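Local coordinates for protein NADH:ubiquinone oxidoreductase, Na translocating, F subunit (Porphyromonas gingivalis, PDB 2R6H) that binds flavin-adenine dinucleotide and has the two-domain build of ferredoxin reductase-like flavoproteins, with an FAD-binding and an NAD-binding domain, at residues P50-R55 with S129-S134; M159-G164 with R186-W191; A194-E199 with D224-D229. All blocks are in the same frame, centred on the assembly; numbering follows the deposited sequence. Where two conformers were deposited one is given.

Interaction 1. Residues P50-R55 with S129-S134; sequences PKYNIR and SSYIFS. With FAD (flavin-adenine dinucleotide), chain H.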
loop_
_atom_site.group_PDB
_atom_site.type_symbol
_atom_site.label_atom_id
_atom_site.label_comp_id
_atom_site.label_asym_id
_atom_site.label_seq_id
_atom_site.Cartn_x
_atom_site.Cartn_y
_atom_site.Cartn_z
ATOM N N PRO A 50 -6.074 18.576 10.191
ATOM C CA PRO A 50 -6.403 19.916 10.680
ATOM C C PRO A 50 -5.434 20.962 10.144
ATOM O O PRO A 50 -4.508 20.617 9.401
ATOM C CB PRO A 50 -6.176 19.756 12.171
ATOM C CG PRO A 50 -4.897 18.960 12.188
ATOM C CD PRO A 50 -5.013 17.972 11.017
ATOM N N LYS A 51 -5.646 22.224 10.513
ATOM C CA LYS A 51 -4.651 23.250 10.237
ATOM C C LYS A 51 -3.413 22.875 11.045
ATOM O O LYS A 51 -3.529 22.371 12.158
ATOM C CB LYS A 51 -5.167 24.634 10.637
ATOM C CG LYS A 51 -6.361 25.114 9.816
ATOM C CD LYS A 51 -6.775 26.575 10.127
ATOM C CE LYS A 51 -5.759 27.587 9.584
ATOM N NZ LYS A 51 -6.244 29.001 9.576
ATOM N N TYR A 52 -2.231 23.098 10.485
ATOM C CA TYR A 52 -1.018 22.688 11.166
ATOM C C TYR A 52 0.264 23.124 10.467
ATOM O O TYR A 52 0.257 23.657 9.361
ATOM C CB TYR A 52 -1.001 21.171 11.321
ATOM C CG TYR A 52 -0.532 20.481 10.068
ATOM C CD1 TYR A 52 -1.439 20.008 9.137
ATOM C CD2 TYR A 52 0.821 20.334 9.797
ATOM C CE1 TYR A 52 -1.013 19.393 7.982
ATOM C CE2 TYR A 52 1.256 19.722 8.646
ATOM C CZ TYR A 52 0.334 19.251 7.738
ATOM O OH TYR A 52 0.756 18.637 6.576
ATOM N N ASN A 53 1.373 22.841 11.130
ATOM C CA ASN A 53 2.680 23.262 10.693
ATOM C C ASN A 53 3.650 22.167 11.081
ATOM O O ASN A 53 3.644 21.759 12.231
ATOM C CB ASN A 53 3.032 24.515 11.477
ATOM C CG ASN A 53 4.084 25.354 10.803
ATOM O OD1 ASN A 53 5.056 24.834 10.254
ATOM N ND2 ASN A 53 3.900 26.668 10.844
ATOM N N ILE A 54 4.478 21.673 10.163
ATOM C CA ILE A 54 5.536 20.760 10.611
ATOM C C ILE A 54 6.846 20.604 9.852
ATOM O O ILE A 54 6.866 20.453 8.639
ATOM C CB ILE A 54 5.041 19.341 10.908
ATOM C CG1 ILE A 54 5.919 18.778 12.038
ATOM C CG2 ILE A 54 5.078 18.490 9.648
ATOM C CD1 ILE A 54 6.018 17.286 12.088
ATOM N N ARG A 55 7.946 20.604 10.602
ATOM C CA ARG A 55 9.272 20.328 10.061
ATOM C C ARG A 55 9.541 18.817 9.971
ATOM O O ARG A 55 9.320 18.080 10.931
ATOM C CB ARG A 55 10.336 20.986 10.941
ATOM C CG ARG A 55 10.190 22.491 11.095
ATOM C CD ARG A 55 11.346 23.097 11.882
ATOM N NE ARG A 55 10.965 23.485 13.238
ATOM C CZ ARG A 55 11.835 23.759 14.208
ATOM N NH1 ARG A 55 13.141 23.668 13.981
ATOM N NH2 ARG A 55 11.402 24.111 15.410
ATOM N N SER A 129 -0.294 13.276 4.097
ATOM C CA SER A 129 0.756 12.342 4.449
ATOM C C SER A 129 1.747 12.984 5.436
ATOM O O SER A 129 2.180 12.334 6.385
ATOM C CB SER A 129 1.459 11.824 3.202
ATOM O OG SER A 129 2.155 12.874 2.565
ATOM N N SER A 130 2.074 14.263 5.232
ATOM C CA SER A 130 3.047 14.952 6.079
ATOM C C SER A 130 2.566 15.066 7.513
ATOM O O SER A 130 3.382 15.039 8.427
ATOM C CB SER A 130 3.400 16.344 5.546
ATOM O OG SER A 130 3.997 16.281 4.267
ATOM N N TYR A 131 1.257 15.200 7.719
ATOM C CA TYR A 131 0.716 15.324 9.074
ATOM C C TYR A 131 0.736 13.963 9.728
ATOM O O TYR A 131 1.202 13.823 10.855
ATOM C CB TYR A 131 -0.707 15.908 9.093
ATOM C CG TYR A 131 -1.362 15.919 10.469
ATOM C CD1 TYR A 131 -0.953 16.811 11.460
ATOM C CD2 TYR A 131 -2.396 15.045 10.777
ATOM C CE1 TYR A 131 -1.554 16.827 12.717
ATOM C CE2 TYR A 131 -3.004 15.050 12.035
ATOM C CZ TYR A 131 -2.584 15.942 12.996
ATOM O OH TYR A 131 -3.189 15.931 14.234
ATOM N N ILE A 132 0.240 12.955 9.020
ATOM C CA ILE A 132 0.228 11.608 9.570
ATOM C C ILE A 132 1.625 11.194 10.007
ATOM O O ILE A 132 1.809 10.669 11.103
ATOM C CB ILE A 132 -0.331 10.589 8.575
ATOM C CG1 ILE A 132 -1.832 10.836 8.386
ATOM C CG2 ILE A 132 -0.081 9.189 9.081
ATOM C CD1 ILE A 132 -2.401 10.285 7.102
ATOM N N PHE A 133 2.613 11.454 9.163
ATOM C CA PHE A 133 3.982 11.110 9.501
ATOM C C PHE A 133 4.489 11.760 10.778
ATOM O O PHE A 133 5.465 11.303 11.370
ATOM C CB PHE A 133 4.923 11.436 8.351
ATOM C CG PHE A 133 5.283 10.247 7.529
ATOM C CD1 PHE A 133 4.317 9.571 6.804
ATOM C CD2 PHE A 133 6.581 9.792 7.493
ATOM C CE1 PHE A 133 4.639 8.471 6.058
ATOM C CE2 PHE A 133 6.910 8.683 6.743
ATOM C CZ PHE A 133 5.938 8.026 6.025
ATOM N N SER A 134 3.846 12.829 11.216
ATOM C CA SER A 134 4.310 13.487 12.419
ATOM C C SER A 134 3.669 12.859 13.648
ATOM O O SER A 134 4.042 13.180 14.770
ATOM C CB SER A 134 3.970 14.959 12.370
ATOM O OG SER A 134 2.582 15.099 12.556
HETATM P PA FAD H . -1.201 16.251 -1.377
HETATM O O1A FAD H . -2.563 15.793 -1.886
HETATM O O2A FAD H . -1.212 17.621 -0.692
HETATM O O5B FAD H . -0.112 16.256 -2.583
HETATM C C5B FAD H . 0.263 15.045 -3.223
HETATM C C4B FAD H . 1.585 15.222 -3.960
HETATM O O4B FAD H . 1.458 16.238 -4.937
HETATM C C3B FAD H . 2.711 15.635 -3.025
HETATM O O3B FAD H . 3.819 14.803 -3.264
HETATM C C2B FAD H . 3.059 17.057 -3.409
HETATM O O2B FAD H . 4.453 17.254 -3.345
HETATM C C1B FAD H . 2.550 17.142 -4.845
HETATM N N9A FAD H . 2.180 18.517 -5.286
HETATM C C8A FAD H . 1.378 19.437 -4.645
HETATM N N7A FAD H . 1.305 20.558 -5.409
HETATM C C5A FAD H . 2.047 20.371 -6.535
HETATM C C6A FAD H . 2.324 21.177 -7.649
HETATM N N6A FAD H . 1.886 22.435 -7.704
HETATM N N1A FAD H . 3.137 20.694 -8.667
HETATM C C2A FAD H . 3.676 19.419 -8.586
HETATM N N3A FAD H . 3.401 18.623 -7.483
HETATM C C4A FAD H . 2.602 19.089 -6.472
HETATM N N1 FAD H . -2.432 6.600 -0.005
HETATM C C2 FAD H . -1.712 5.818 0.861
HETATM O O2 FAD H . -0.569 6.161 1.134
HETATM N N3 FAD H . -2.279 4.674 1.402
HETATM C C4 FAD H . -3.582 4.299 1.085
HETATM O O4 FAD H . -4.141 3.287 1.543
HETATM C C4X FAD H . -4.298 5.099 0.212
HETATM N N5 FAD H . -5.588 4.736 -0.107
HETATM C C5X FAD H . -6.297 5.528 -0.988
HETATM C C6 FAD H . -7.595 5.149 -1.316
HETATM C C7 FAD H . -8.352 5.918 -2.191
HETATM C C7M FAD H . -9.754 5.475 -2.513
HETATM C C8 FAD H . -7.791 7.073 -2.741
HETATM C C8M FAD H . -8.578 7.915 -3.691
HETATM C C9 FAD H . -6.492 7.443 -2.412
HETATM C C9A FAD H . -5.735 6.679 -1.536
HETATM N N10 FAD H . -4.437 7.039 -1.206
HETATM C C10 FAD H . -3.722 6.247 -0.337
HETATM C "C1'" FAD H . -3.841 8.360 -1.591
HETATM C "C2'" FAD H . -4.064 9.334 -0.447
HETATM O "O2'" FAD H . -5.447 9.504 -0.258
HETATM C "C3'" FAD H . -3.432 10.697 -0.710
HETATM O "O3'" FAD H . -3.661 11.119 -2.035
HETATM C "C4'" FAD H . -1.949 10.638 -0.400
HETATM O "O4'" FAD H . -1.840 10.487 0.991
HETATM C "C5'" FAD H . -1.248 11.925 -0.794
HETATM O "O5'" FAD H . -2.046 13.007 -0.374
HETATM P P FAD H . -1.402 14.174 0.527
HETATM O O1P FAD H . -2.491 15.009 1.158
HETATM O O2P FAD H . -0.464 13.579 1.545
HETATM O O3P FAD H . -0.561 15.050 -0.504
#
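Pro-50 and Tyr-52 take hold of Tyr-131 through CH-pi contacts. From the loop before strand 52-55, Pro-50 lays CD over the centre of the Tyr-131 ring, 3.7 Å from its centroid; a proline suits the place because its CH2 groups meet an aromatic face squarely. With CG opposite the backbone N about the CA-CB bond (chi1 174°), Tyr-131 carries its ring out to Pro-50. CB of Tyr-131 lies over one face of the Tyr-52 ring, toward its rim, 3.7 Å from CE1 of Tyr-52. The two tyrosine rings meet obliquely, their planes 42° apart. Ile-54 contributes CG2, beside the carbonyl O of Ser-130.

The polar ends find partners within 129-134 or outside both segments. Tyr-52 OH bonds to Ile-127 O, tying the strand to the start of helix 127-132, and Ser-130 OG reaches Gly-126 O and Tyr-56 OH. Further along, Ser-134 OG and Ser-134 N both bond to Tyr-131 O, the hydroxyl lying in the carbonyl plane on a lone pair.

Ser-129 points away from the strand. Its N, 2.6 Å from O2P of FAD, and its OG, 2.9 Å from the same O2P, grip one phosphate oxygen with two bonds. The helix thus does two jobs: an apolar, aromatic flank meets the strand, while near its N-terminal end donors probably help to stabilise the charge of the FAD phosphate.

Interaction 2. Residues M159-G164 with R186-W191; sequences MLYIGG and RKVSYW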
loop_
_atom_site.group_PDB
_atom_site.type_symbol
_atom_site.label_atom_id
_atom_site.label_comp_id
_atom_site.label_asym_id
_atom_site.label_seq_id
_atom_site.Cartn_x
_atom_site.Cartn_y
_atom_site.Cartn_z
HETATM N N MSE A 159 -7.263 -15.904 -8.989
HETATM C CA MSE A 159 -6.943 -14.524 -8.691
HETATM C C MSE A 159 -5.447 -14.280 -8.842
HETATM O O MSE A 159 -4.621 -15.102 -8.434
HETATM C CB MSE A 159 -7.374 -14.168 -7.274
HETATM C CG MSE A 159 -8.677 -14.811 -6.827
HETATM SE SE MSE A 159 -9.458 -13.973 -5.221
HETATM C CE MSE A 159 -9.975 -15.595 -4.238
ATOM N N LEU A 160 -5.112 -13.143 -9.441
ATOM C CA LEU A 160 -3.736 -12.672 -9.506
ATOM C C LEU A 160 -3.661 -11.252 -8.962
ATOM O O LEU A 160 -4.213 -10.329 -9.561
ATOM C CB LEU A 160 -3.231 -12.698 -10.945
ATOM C CG LEU A 160 -1.716 -12.747 -11.160
ATOM C CD1 LEU A 160 -1.393 -13.286 -12.552
ATOM C CD2 LEU A 160 -1.097 -11.375 -10.948
ATOM N N TYR A 161 -2.991 -11.084 -7.822
ATOM C CA TYR A 161 -2.824 -9.773 -7.195
ATOM C C TYR A 161 -1.523 -9.112 -7.624
ATOM O O TYR A 161 -0.471 -9.745 -7.640
ATOM C CB TYR A 161 -2.859 -9.905 -5.673
ATOM C CG TYR A 161 -4.251 -10.040 -5.117
ATOM C CD1 TYR A 161 -4.880 -11.275 -5.050
ATOM C CD2 TYR A 161 -4.945 -8.926 -4.668
ATOM C CE1 TYR A 161 -6.158 -11.388 -4.551
ATOM C CE2 TYR A 161 -6.222 -9.031 -4.165
ATOM C CZ TYR A 161 -6.825 -10.262 -4.107
ATOM O OH TYR A 161 -8.101 -10.352 -3.601
ATOM N N ILE A 162 -1.596 -7.838 -7.978
ATOM C CA ILE A 162 -0.423 -7.095 -8.412
ATOM C C ILE A 162 -0.294 -5.848 -7.557
ATOM O O ILE A 162 -1.048 -4.900 -7.742
ATOM C CB ILE A 162 -0.567 -6.601 -9.869
ATOM C CG1 ILE A 162 -0.905 -7.746 -10.820
ATOM C CG2 ILE A 162 0.698 -5.890 -10.314
ATOM C CD1 ILE A 162 -1.018 -7.310 -12.251
ATOM N N GLY A 163 0.650 -5.816 -6.631
ATOM C CA GLY A 163 0.783 -4.633 -5.807
ATOM C C GLY A 163 2.066 -3.869 -6.038
ATOM O O GLY A 163 3.067 -4.449 -6.456
ATOM N N GLY A 164 2.032 -2.568 -5.754
ATOM C CA GLY A 164 3.227 -1.737 -5.736
ATOM C C GLY A 164 3.104 -0.633 -4.693
ATOM O O GLY A 164 2.014 -0.098 -4.502
ATOM N N ARG A 186 -9.840 -21.097 -3.536
ATOM C CA ARG A 186 -9.469 -20.467 -4.783
ATOM C C ARG A 186 -7.946 -20.461 -4.948
ATOM O O ARG A 186 -7.213 -20.508 -3.956
ATOM C CB ARG A 186 -9.999 -19.042 -4.808
ATOM C CG ARG A 186 -11.471 -18.966 -5.046
ATOM C CD ARG A 186 -11.725 -17.983 -6.159
ATOM N NE ARG A 186 -12.391 -16.775 -5.709
ATOM C CZ ARG A 186 -12.420 -15.644 -6.401
ATOM N NH1 ARG A 186 -11.790 -15.547 -7.570
ATOM N NH2 ARG A 186 -13.069 -14.601 -5.907
ATOM N N LYS A 187 -7.478 -20.414 -6.194
ATOM C CA LYS A 187 -6.058 -20.265 -6.473
ATOM C C LYS A 187 -5.694 -18.785 -6.554
ATOM O O LYS A 187 -6.334 -18.009 -7.267
ATOM C CB LYS A 187 -5.686 -20.989 -7.758
ATOM C CG LYS A 187 -4.243 -20.791 -8.165
ATOM C CD LYS A 187 -3.654 -22.088 -8.709
ATOM C CE LYS A 187 -2.430 -21.819 -9.560
ATOM N NZ LYS A 187 -2.700 -20.729 -10.531
ATOM N N VAL A 188 -4.672 -18.395 -5.804
ATOM C CA VAL A 188 -4.408 -16.983 -5.568
ATOM C C VAL A 188 -2.916 -16.699 -5.552
ATOM O O VAL A 188 -2.195 -17.234 -4.719
ATOM C CB VAL A 188 -4.994 -16.514 -4.196
ATOM C CG1 VAL A 188 -4.706 -15.045 -3.979
ATOM C CG2 VAL A 188 -6.492 -16.774 -4.104
ATOM N N SER A 189 -2.447 -15.858 -6.462
ATOM C CA SER A 189 -1.069 -15.400 -6.390
ATOM C C SER A 189 -1.031 -13.895 -6.123
ATOM O O SER A 189 -1.907 -13.146 -6.570
ATOM C CB SER A 189 -0.308 -15.740 -7.676
ATOM O OG SER A 189 -0.866 -15.093 -8.813
ATOM N N TYR A 190 -0.019 -13.453 -5.386
ATOM C CA TYR A 190 0.196 -12.030 -5.150
ATOM C C TYR A 190 1.602 -11.669 -5.597
ATOM O O TYR A 190 2.565 -12.209 -5.083
ATOM C CB TYR A 190 0.023 -11.730 -3.670
ATOM C CG TYR A 190 0.201 -10.288 -3.287
ATOM C CD1 TYR A 190 -0.035 -9.276 -4.187
ATOM C CD2 TYR A 190 0.577 -9.937 -2.002
ATOM C CE1 TYR A 190 0.118 -7.950 -3.824
ATOM C CE2 TYR A 190 0.720 -8.618 -1.630
ATOM C CZ TYR A 190 0.494 -7.624 -2.540
ATOM O OH TYR A 190 0.646 -6.299 -2.174
ATOM N N TRP A 191 1.715 -10.779 -6.573
ATOM C CA TRP A 191 3.008 -10.336 -7.073
ATOM C C TRP A 191 3.233 -8.896 -6.660
ATOM O O TRP A 191 2.620 -7.995 -7.222
ATOM C CB TRP A 191 3.037 -10.419 -8.598
ATOM C CG TRP A 191 2.831 -11.800 -9.124
ATOM C CD1 TRP A 191 1.669 -12.515 -9.121
ATOM C CD2 TRP A 191 3.811 -12.642 -9.727
ATOM N NE1 TRP A 191 1.866 -13.751 -9.682
ATOM C CE2 TRP A 191 3.177 -13.852 -10.061
ATOM C CE3 TRP A 191 5.162 -12.489 -10.023
ATOM C CZ2 TRP A 191 3.849 -14.896 -10.676
ATOM C CZ3 TRP A 191 5.823 -13.523 -10.629
ATOM C CH2 TRP A 191 5.171 -14.711 -10.948
#
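Met-159 to Gly-163 pairs with Lys-187 to Trp-191 as two parallel neighbours in the beta-alpha-beta unit of a Rossmann-like NAD-binding domain, with helix 168-181 making the crossover. Their axes lie 15° apart, and five backbone bonds join them, from Met-159 N to Lys-187 O at 2.9 Å to Gly-163 N with Trp-191 O at 3.0 Å.

The packing is dense on the sheet face that carries Met-159, Tyr-161, Val-188 and Tyr-190. Met-159, modelled as selenomethionine, crosses Arg-186 at about a right angle, and a bend at chi3 (-137°) turns CE over one face of the guanidinium; the unbranched methionine side chain suits a flat cation whose NH1 is already bonded to Ala-157 O and Glu-257. Val-188 divides its branches, CG2 going to Met-159 CE (3.7 Å) and CG1 to Tyr-161 CD1 (3.9 Å). Tyr-161, buried under helix 168-181, bonds through its OH to Gln-174.

On the opposite face the contact is thinner. Leu-160 CD2 meets Trp-191 CD1 at 3.5 Å, and Trp-191 NE1 makes a weak bond to Ser-189 OG, while Ile-162 packs on Ile-238 and Ile-242 of helix 238-247 and on Met-260. Lys-187, at the solvent end, adds little beyond its backbone; its amine goes to Glu-158 and Tyr-246. Gly-163, with no side chain, lets the Tyr-190 ring come edge-on to the backbone, CE1 of Tyr-190 lying 3.6 Å from N of Gly-163.

Interaction 3. Residues A194-E199 with D224-D229; sequences ARSKNE and DPQPED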
loop_
_atom_site.group_PDB
_atom_site.type_symbol
_atom_site.label_atom_id
_atom_site.label_comp_id
_atom_site.label_asym_id
_atom_site.label_seq_id
_atom_site.Cartn_x
_atom_site.Cartn_y
_atom_site.Cartn_z
ATOM N N ALA A 194 8.776 -4.042 -5.476
ATOM C CA ALA A 194 9.423 -3.024 -4.664
ATOM C C ALA A 194 10.741 -2.640 -5.322
ATOM O O ALA A 194 11.309 -3.424 -6.075
ATOM C CB ALA A 194 9.643 -3.535 -3.243
ATOM N N ARG A 195 11.234 -1.439 -5.053
ATOM C CA ARG A 195 12.459 -1.034 -5.718
ATOM C C ARG A 195 13.663 -1.888 -5.292
ATOM O O ARG A 195 14.399 -2.357 -6.144
ATOM C CB ARG A 195 12.705 0.478 -5.621
ATOM C CG ARG A 195 13.817 0.922 -4.705
ATOM C CD ARG A 195 13.955 2.452 -4.707
ATOM N NE ARG A 195 14.916 2.933 -5.707
ATOM C CZ ARG A 195 14.619 3.701 -6.764
ATOM N NH1 ARG A 195 13.368 4.107 -6.992
ATOM N NH2 ARG A 195 15.586 4.072 -7.600
ATOM N N SER A 196 13.839 -2.129 -3.993
ATOM C CA SER A 196 14.932 -2.990 -3.498
ATOM C C SER A 196 14.558 -3.833 -2.276
ATOM O O SER A 196 13.488 -3.656 -1.696
ATOM C CB SER A 196 16.167 -2.162 -3.137
ATOM O OG SER A 196 16.036 -1.589 -1.841
ATOM N N LYS A 197 15.461 -4.716 -1.853
ATOM C CA LYS A 197 15.158 -5.594 -0.722
ATOM C C LYS A 197 14.711 -4.866 0.537
ATOM O O LYS A 197 13.847 -5.359 1.242
ATOM C CB LYS A 197 16.319 -6.520 -0.372
ATOM C CG LYS A 197 15.889 -7.603 0.595
ATOM C CD LYS A 197 16.891 -8.752 0.712
ATOM C CE LYS A 197 17.863 -8.546 1.869
ATOM N NZ LYS A 197 18.145 -9.825 2.600
ATOM N N ASN A 198 15.300 -3.705 0.816
ATOM C CA ASN A 198 15.021 -2.964 2.044
ATOM C C ASN A 198 13.577 -2.481 2.117
ATOM O O ASN A 198 13.049 -2.205 3.204
ATOM C CB ASN A 198 15.971 -1.762 2.150
ATOM C CG ASN A 198 15.956 -1.097 3.528
ATOM O OD1 ASN A 198 16.033 -1.759 4.563
ATOM N ND2 ASN A 198 15.877 0.228 3.533
ATOM N N GLU A 199 12.939 -2.391 0.954
ATOM C CA GLU A 199 11.617 -1.794 0.852
ATOM C C GLU A 199 10.459 -2.791 0.942
ATOM O O GLU A 199 9.292 -2.425 0.795
ATOM C CB GLU A 199 11.526 -0.965 -0.426
ATOM C CG GLU A 199 11.793 0.517 -0.213
ATOM C CD GLU A 199 13.094 0.802 0.525
ATOM O OE1 GLU A 199 14.184 0.663 -0.077
ATOM O OE2 GLU A 199 13.024 1.193 1.707
ATOM N N ASP A 224 15.060 -2.087 -8.804
ATOM C CA ASP A 224 16.433 -1.598 -8.751
ATOM C C ASP A 224 17.182 -2.232 -7.589
ATOM O O ASP A 224 17.575 -1.518 -6.672
ATOM C CB ASP A 224 16.481 -0.074 -8.527
ATOM C CG ASP A 224 15.618 0.732 -9.525
ATOM O OD1 ASP A 224 14.369 0.787 -9.372
ATOM O OD2 ASP A 224 16.199 1.368 -10.440
ATOM N N PRO A 225 17.395 -3.561 -7.618
ATOM C CA PRO A 225 18.031 -4.229 -6.470
ATOM C C PRO A 225 19.381 -3.607 -6.153
ATOM O O PRO A 225 20.102 -3.244 -7.084
ATOM C CB PRO A 225 18.241 -5.671 -6.947
ATOM C CG PRO A 225 17.376 -5.841 -8.105
ATOM C CD PRO A 225 17.166 -4.487 -8.736
ATOM N N GLN A 226 19.707 -3.496 -4.867
ATOM C CA GLN A 226 20.986 -2.957 -4.426
ATOM C C GLN A 226 21.955 -4.081 -4.074
ATOM O O GLN A 226 21.550 -5.101 -3.519
ATOM C CB GLN A 226 20.791 -2.055 -3.209
ATOM C CG GLN A 226 19.778 -0.949 -3.414
ATOM C CD GLN A 226 20.061 -0.135 -4.659
ATOM O OE1 GLN A 226 21.216 0.071 -5.027
ATOM N NE2 GLN A 226 19.002 0.330 -5.318
ATOM N N PRO A 227 23.247 -3.892 -4.386
ATOM C CA PRO A 227 24.308 -4.872 -4.124
ATOM C C PRO A 227 24.187 -5.574 -2.769
ATOM O O PRO A 227 24.475 -6.761 -2.661
ATOM C CB PRO A 227 25.569 -4.018 -4.172
ATOM C CG PRO A 227 25.237 -2.949 -5.182
ATOM C CD PRO A 227 23.762 -2.683 -5.057
ATOM N N GLU A 228 23.757 -4.855 -1.748
ATOM C CA GLU A 228 23.652 -5.446 -0.422
ATOM C C GLU A 228 22.505 -6.438 -0.268
ATOM O O GLU A 228 22.350 -7.066 0.783
ATOM C CB GLU A 228 23.490 -4.358 0.637
ATOM C CG GLU A 228 22.384 -3.346 0.363
ATOM C CD GLU A 228 22.915 -2.083 -0.298
ATOM O OE1 GLU A 228 23.702 -2.203 -1.279
ATOM O OE2 GLU A 228 22.548 -0.978 0.176
ATOM N N ASP A 229 21.683 -6.567 -1.298
ATOM C CA ASP A 229 20.476 -7.372 -1.173
ATOM C C ASP A 229 20.783 -8.856 -1.306
ATOM O O ASP A 229 20.038 -9.698 -0.796
ATOM C CB ASP A 229 19.431 -6.945 -2.209
ATOM C CG ASP A 229 18.977 -5.504 -2.025
ATOM O OD1 ASP A 229 18.540 -4.877 -3.018
ATOM O OD2 ASP A 229 19.057 -5.001 -0.885
HETATM O O HOH W 1 16.744 1.666 -3.488
#
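The guanidinium of Arg-195 overlaps the carboxylate of Asp-224 face to face, the two planes only 5° apart and OD1 of Asp-224 above the centre of the guanidinium. NH2 of Arg-195 is 3.9 Å from OD1 of Asp-224, a long salt bridge in which charges attract but no N-H points at the oxygen. The edge remains usable: NE bonds weakly to a water that also accepts weakly from Gln-226 NE2. Along the backbone, Asp-224 N donates to Arg-195 O (2.8 Å) on a lone pair in the carbonyl plane.

Asp-229 is the second polar point, and a short acid suits it because one oxygen serves both loops. With CG beside the backbone N (chi1 -62°), its carboxylate is turned so that OD1 accepts from Gln-226 N (2.6 Å), met from above the carboxylate plane, and weakly but nearly straight from Lys-197 N (3.3 Å, 171°). Asp-229 N answers with a bond to Gln-226 O. Ser-196 fits between with CB against Gln-226 CG (3.8 Å). Lys-197 runs alongside Asp-229, CD to its carbonyl O at 3.6 Å, but NZ is not in contact with the carboxylate.

Asn-198 ND2 bonds to Arg-64 O and Glu-199 OE2 to Thr-22 OG1, so the 3-10 turn also touches the N-terminal part of the chain. Such paired loops, here following adjacent strands 188-194 and 216-222, lie at the C-terminal end of the parallel strands of a Rossmann-like domain, where such folds commonly place their binding sites.

Overall arrangement
The three contacts follow one another along the chain without overlap. Interaction 1 belongs to the flavin-binding part; interactions 2 and 3 both lie in the NAD-binding domain. Centres of interactions 1 and 2 are about 34 Å apart, on opposite sides of the chain's centre, and those of 1 and 3 about 29 Å. Interaction 2 pairs two strands inside the five-stranded parallel sheet, and interaction 3, about 21 Å from it between centres, continues from strand 188-194 into the loop beyond, meeting the loop after edge strand 216-222. Interaction 1 thus holds a helix that meets the FAD phosphate, while 2 and 3 build the sheet and the loops at its C-terminal end, where Rossmann-like folds commonly bind a nucleotide.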